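Local structure of putative branched-chain amino acid ABC transporter (Chromobacterium violaceum, 4PYR) at residues N47-E50 and R51-A55; D256-R259 and L260-L264. The protein is of unproven function but belongs to the LppC lipoprotein family, has the fold of periplasmic binding proteins, binds glutathione and may regulate an enzyme. All coordinates share one frame; numbering follows the deposited sequence.

Contact 1: N47-E50 and R51-A55; sequences NVVE and RYRAA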
loop_
_atom_site.group_PDB
_atom_site.type_symbol
_atom_site.label_atom_id
_atom_site.label_comp_id
_atom_site.label_asym_id
_atom_site.label_seq_id
_atom_site.Cartn_x
_atom_site.Cartn_y
_atom_site.Cartn_z
ATOM N N ASN A 47 -18.186 16.539 9.241
ATOM C CA ASN A 47 -17.673 17.028 10.535
ATOM C C ASN A 47 -16.156 16.962 10.713
ATOM O O ASN A 47 -15.654 17.274 11.793
ATOM C CB ASN A 47 -18.347 16.300 11.712
ATOM C CG ASN A 47 -17.962 14.840 11.812
ATOM O OD1 ASN A 47 -17.016 14.337 11.178
ATOM N ND2 ASN A 47 -18.691 14.150 12.646
ATOM N N VAL A 48 -15.442 16.533 9.671
ATOM C CA VAL A 48 -14.007 16.254 9.795
ATOM C C VAL A 48 -13.255 17.522 10.119
ATOM O O VAL A 48 -12.375 17.513 10.964
ATOM C CB VAL A 48 -13.442 15.550 8.559
ATOM C CG1 VAL A 48 -13.333 16.503 7.382
ATOM C CG2 VAL A 48 -12.085 14.950 8.875
ATOM N N VAL A 49 -13.640 18.642 9.505
ATOM C CA VAL A 49 -12.944 19.895 9.795
ATOM C C VAL A 49 -13.185 20.309 11.235
ATOM O O VAL A 49 -12.267 20.652 11.938
ATOM C CB VAL A 49 -13.384 21.056 8.873
ATOM C CG1 VAL A 49 -12.884 22.391 9.406
ATOM C CG2 VAL A 49 -12.895 20.830 7.451
ATOM N N GLU A 50 -14.441 20.288 11.662
ATOM C CA GLU A 50 -14.768 20.673 13.041
ATOM C C GLU A 50 -14.061 19.819 14.114
ATOM O O GLU A 50 -13.604 20.332 15.132
ATOM C CB GLU A 50 -16.280 20.578 13.233
ATOM C CG GLU A 50 -16.806 21.247 14.480
ATOM C CD GLU A 50 -18.317 21.320 14.454
ATOM O OE1 GLU A 50 -18.915 20.645 13.569
ATOM O OE2 GLU A 50 -18.912 22.049 15.290
ATOM N N ARG A 51 -13.984 18.515 13.885
ATOM C CA ARG A 51 -13.384 17.640 14.881
ATOM C C ARG A 51 -11.861 17.679 14.811
ATOM O O ARG A 51 -11.199 17.514 15.827
ATOM C CB ARG A 51 -13.949 16.232 14.754
ATOM C CG ARG A 51 -15.415 16.278 15.124
ATOM C CD ARG A 51 -16.021 14.932 15.343
ATOM N NE ARG A 51 -17.402 15.094 15.750
ATOM C CZ ARG A 51 -18.231 14.097 15.994
ATOM N NH1 ARG A 51 -17.807 12.846 15.846
ATOM N NH2 ARG A 51 -19.476 14.350 16.367
ATOM N N TYR A 52 -11.325 17.880 13.610
ATOM C CA TYR A 52 -9.896 18.159 13.443
ATOM C C TYR A 52 -9.579 19.419 14.221
ATOM O O TYR A 52 -8.663 19.447 15.045
ATOM C CB TYR A 52 -9.552 18.338 11.959
ATOM C CG TYR A 52 -8.119 18.656 11.660
ATOM C CD1 TYR A 52 -7.667 19.979 11.660
ATOM C CD2 TYR A 52 -7.227 17.667 11.337
ATOM C CE1 TYR A 52 -6.331 20.276 11.345
ATOM C CE2 TYR A 52 -5.898 17.924 11.041
ATOM C CZ TYR A 52 -5.451 19.250 11.028
ATOM O OH TYR A 52 -4.123 19.534 10.747
ATOM N N ARG A 53 -10.344 20.467 13.967
ATOM C CA ARG A 53 -10.151 21.728 14.674
ATOM C C ARG A 53 -10.176 21.544 16.178
ATOM O O ARG A 53 -9.347 22.095 16.876
ATOM C CB ARG A 53 -11.191 22.767 14.268
ATOM C CG ARG A 53 -10.903 23.396 12.898
ATOM C CD ARG A 53 -11.906 24.428 12.465
ATOM N NE ARG A 53 -11.703 25.680 13.189
ATOM C CZ ARG A 53 -10.757 26.565 12.899
ATOM N NH1 ARG A 53 -9.939 26.356 11.877
ATOM N NH2 ARG A 53 -10.637 27.666 13.618
ATOM N N ALA A 54 -11.105 20.737 16.689
ATOM C CA ALA A 54 -11.188 20.573 18.141
ATOM C C ALA A 54 -10.014 19.739 18.726
ATOM O O ALA A 54 -9.618 19.934 19.888
ATOM C CB ALA A 54 -12.540 19.979 18.537
ATOM N N ALA A 55 -9.483 18.805 17.936
ATOM C CA ALA A 55 -8.337 18.001 18.351
ATOM C C ALA A 55 -7.124 18.948 18.488
ATOM O O ALA A 55 -6.436 18.938 19.493
ATOM C CB ALA A 55 -8.082 16.876 17.356
HETATM O O HOH W 1 -18.716 17.762 15.330
#
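Asn47 meets Arg51 in an i to i+4 contact at the N-terminal start of helix 48-57, which follows edge strand 36-42 of the parallel five-stranded sheet. ND2 of Asn47 stands over the centre of one face of the Arg51 guanidinium, 3.4 Å from CZ, with the two planes 27° apart. Arg51 reaches this place with an extended chain. Its NH1 is hydrogen-bonded to Asp42 O at the end of the strand, while Asn47 OD1 accepts from Thr44 N, which helps set the rotation of the amide. In the backbone Arg51 N donates to Asn47 O (3.0 Å), opening the run of helical bonds that Tyr52 N to Val48 O (2.9 Å) continues. On another side of the helix CG1 of Val49, anti to its backbone N (chi1 167°), runs beside Arg53 and touches CD at 3.8 Å. Tyr52 turns inward instead, its OH bonded to Thr83 and Thr80. A water accepts from Arg51 NE (3.0 Å) and gives a weak bond to Glu50 OE1. With no direct salt bridge between Glu50 and Arg51, the guanidinium is bonded to a backbone carbonyl and a water, so the opposite charges probably act on each other only mildly.

Contact 2: D256-R259 and L260-L264; sequences DAYR and LAVQL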
loop_
_atom_site.group_PDB
_atom_site.type_symbol
_atom_site.label_atom_id
_atom_site.label_comp_id
_atom_site.label_asym_id
_atom_site.label_seq_id
_atom_site.Cartn_x
_atom_site.Cartn_y
_atom_site.Cartn_z
ATOM N N ASP A 256 2.609 1.750 11.001
ATOM C CA ASP A 256 3.501 2.769 10.364
ATOM C C ASP A 256 2.944 4.193 10.431
ATOM O O ASP A 256 3.746 5.140 10.475
ATOM C CB ASP A 256 3.812 2.399 8.931
ATOM C CG ASP A 256 4.896 1.344 8.808
ATOM O OD1 ASP A 256 5.525 0.937 9.812
ATOM O OD2 ASP A 256 5.146 0.929 7.676
ATOM N N ALA A 257 1.626 4.357 10.487
ATOM C CA ALA A 257 1.027 5.722 10.595
ATOM C C ALA A 257 1.435 6.314 11.961
ATOM O O ALA A 257 1.811 7.490 12.049
ATOM C CB ALA A 257 -0.500 5.670 10.451
ATOM N N TYR A 258 1.329 5.502 13.029
ATOM C CA TYR A 258 1.772 5.890 14.322
ATOM C C TYR A 258 3.258 6.300 14.250
ATOM O O TYR A 258 3.628 7.387 14.723
ATOM C CB TYR A 258 1.641 4.769 15.322
ATOM C CG TYR A 258 2.256 5.171 16.641
ATOM C CD1 TYR A 258 1.510 5.798 17.587
ATOM C CD2 TYR A 258 3.598 4.892 16.950
ATOM C CE1 TYR A 258 2.066 6.150 18.834
ATOM C CE2 TYR A 258 4.160 5.259 18.159
ATOM C CZ TYR A 258 3.392 5.896 19.081
ATOM O OH TYR A 258 3.936 6.304 20.285
ATOM N N ARG A 259 4.102 5.452 13.636
ATOM C CA ARG A 259 5.533 5.702 13.631
ATOM C C ARG A 259 5.892 6.953 12.875
ATOM O O ARG A 259 6.743 7.716 13.336
ATOM C CB ARG A 259 6.299 4.521 13.093
ATOM C CG ARG A 259 6.062 3.239 13.936
ATOM C CD ARG A 259 6.632 1.948 13.316
ATOM N NE ARG A 259 8.078 1.998 13.157
ATOM C CZ ARG A 259 8.790 1.399 12.224
ATOM N NH1 ARG A 259 8.210 0.673 11.270
ATOM N NH2 ARG A 259 10.098 1.505 12.229
ATOM N N LEU A 260 5.264 7.134 11.720
ATOM C CA LEU A 260 5.483 8.361 10.917
ATOM C C LEU A 260 4.981 9.597 11.615
ATOM O O LEU A 260 5.659 10.643 11.591
ATOM C CB LEU A 260 4.820 8.268 9.562
ATOM C CG LEU A 260 5.518 7.494 8.498
ATOM C CD1 LEU A 260 4.604 7.502 7.272
ATOM C CD2 LEU A 260 6.841 8.117 8.159
ATOM N N ALA A 261 3.818 9.508 12.249
ATOM C CA ALA A 261 3.276 10.648 13.004
ATOM C C ALA A 261 4.242 11.108 14.051
ATOM O O ALA A 261 4.479 12.321 14.201
ATOM C CB ALA A 261 1.955 10.281 13.641
ATOM N N VAL A 262 4.845 10.179 14.780
ATOM C CA VAL A 262 5.811 10.558 15.810
ATOM C C VAL A 262 6.991 11.314 15.194
ATOM O O VAL A 262 7.431 12.316 15.746
ATOM C CB VAL A 262 6.319 9.339 16.611
ATOM C CG1 VAL A 262 7.453 9.735 17.512
ATOM C CG2 VAL A 262 5.165 8.753 17.427
ATOM N N GLN A 263 7.470 10.875 14.029
ATOM C CA GLN A 263 8.564 11.573 13.365
ATOM C C GLN A 263 8.156 12.953 12.832
ATOM O O GLN A 263 8.972 13.936 12.906
ATOM C CB GLN A 263 9.168 10.679 12.295
ATOM C CG GLN A 263 9.601 9.311 12.841
ATOM C CD GLN A 263 10.599 9.385 13.977
ATOM O OE1 GLN A 263 10.478 8.702 15.029
ATOM N NE2 GLN A 263 11.606 10.221 13.779
ATOM N N LEU A 264 6.921 13.010 12.291
ATOM C CA LEU A 264 6.396 14.254 11.696
ATOM C C LEU A 264 6.164 15.331 12.739
ATOM O O LEU A 264 6.190 16.550 12.421
ATOM C CB LEU A 264 5.091 13.980 10.961
ATOM C CG LEU A 264 5.289 13.291 9.605
ATOM C CD1 LEU A 264 3.989 12.714 9.057
ATOM C CD2 LEU A 264 5.913 14.252 8.594
HETATM O O HOH W 2 8.509 6.842 15.208
#
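With its CG anti to the backbone N (chi1 174°), the ring of Tyr258 swings along the helix toward Val262, one turn on; the valine places CG1 in the matching position and leaves CG2 beside its own backbone N, facing the ring. CG2 sits over one face as a CH-pi contact, 4.0 Å from the centroid of the Tyr258 ring and 25° off its normal. It is displaced toward the rim, closest to CE2 and CZ of Tyr258, each at 3.7 Å. The phenol OH is hydrogen-bonded to Ser35 OG. In the backbone Val262 N donates to Tyr258 O (3.0 Å), an ordinary alpha-helical bond that sets the spacing of the pair.

Helix 245-265 is a late element of the chain, yet it packs against the first parallel sheet: Tyr258, Ala261 and Val262 all touch Ile4 of strand 2-8, and Tyr258 also lies on helix 16-33. Such a return of the C-terminal part of the chain to the first lobe is in keeping with the two-lobed periplasmic binding-protein fold.

A different side of the helix carries charge. Arg259 brings NH1 to OD1 of Asp256, a salt bridge of 3.1 Å that meets the syn side of the carboxylate but 28° out of its plane. Val278 N and Thr279 OG1 also bond to this carboxylate, and Arg259 NH2 pairs with Asp276, tying the helix to the neighbouring hairpin. Further along, one water donates both to Arg259 O (2.7 Å) and to Gln263 OE1 (2.7 Å), spanning the weak Gln263 N to Arg259 O bond.

Both contacts illustrate how i to i+4 spacing is spent differently according to surroundings. Contact 1 lies at the periphery, its centre about 26 Å from the centre of the chain, with four exposed residues; contact 2, its centre about 16 Å from that point, is largely buried. They occupy separate helices whose nearest atoms are about 11 Å apart, yet both lean on strand 2-8: Tyr52 and Ala55 reach Ile7, whereas contact 2 reaches Ile4. At the surface an amide nitrogen covers a guanidinium and water intervenes between opposite charges. In the interior a methyl covers an aromatic ring, and acid and arginine pair directly. Contact 1 lies away from the glutathione site; the Ala257 side chain is about 10 Å from the ligand.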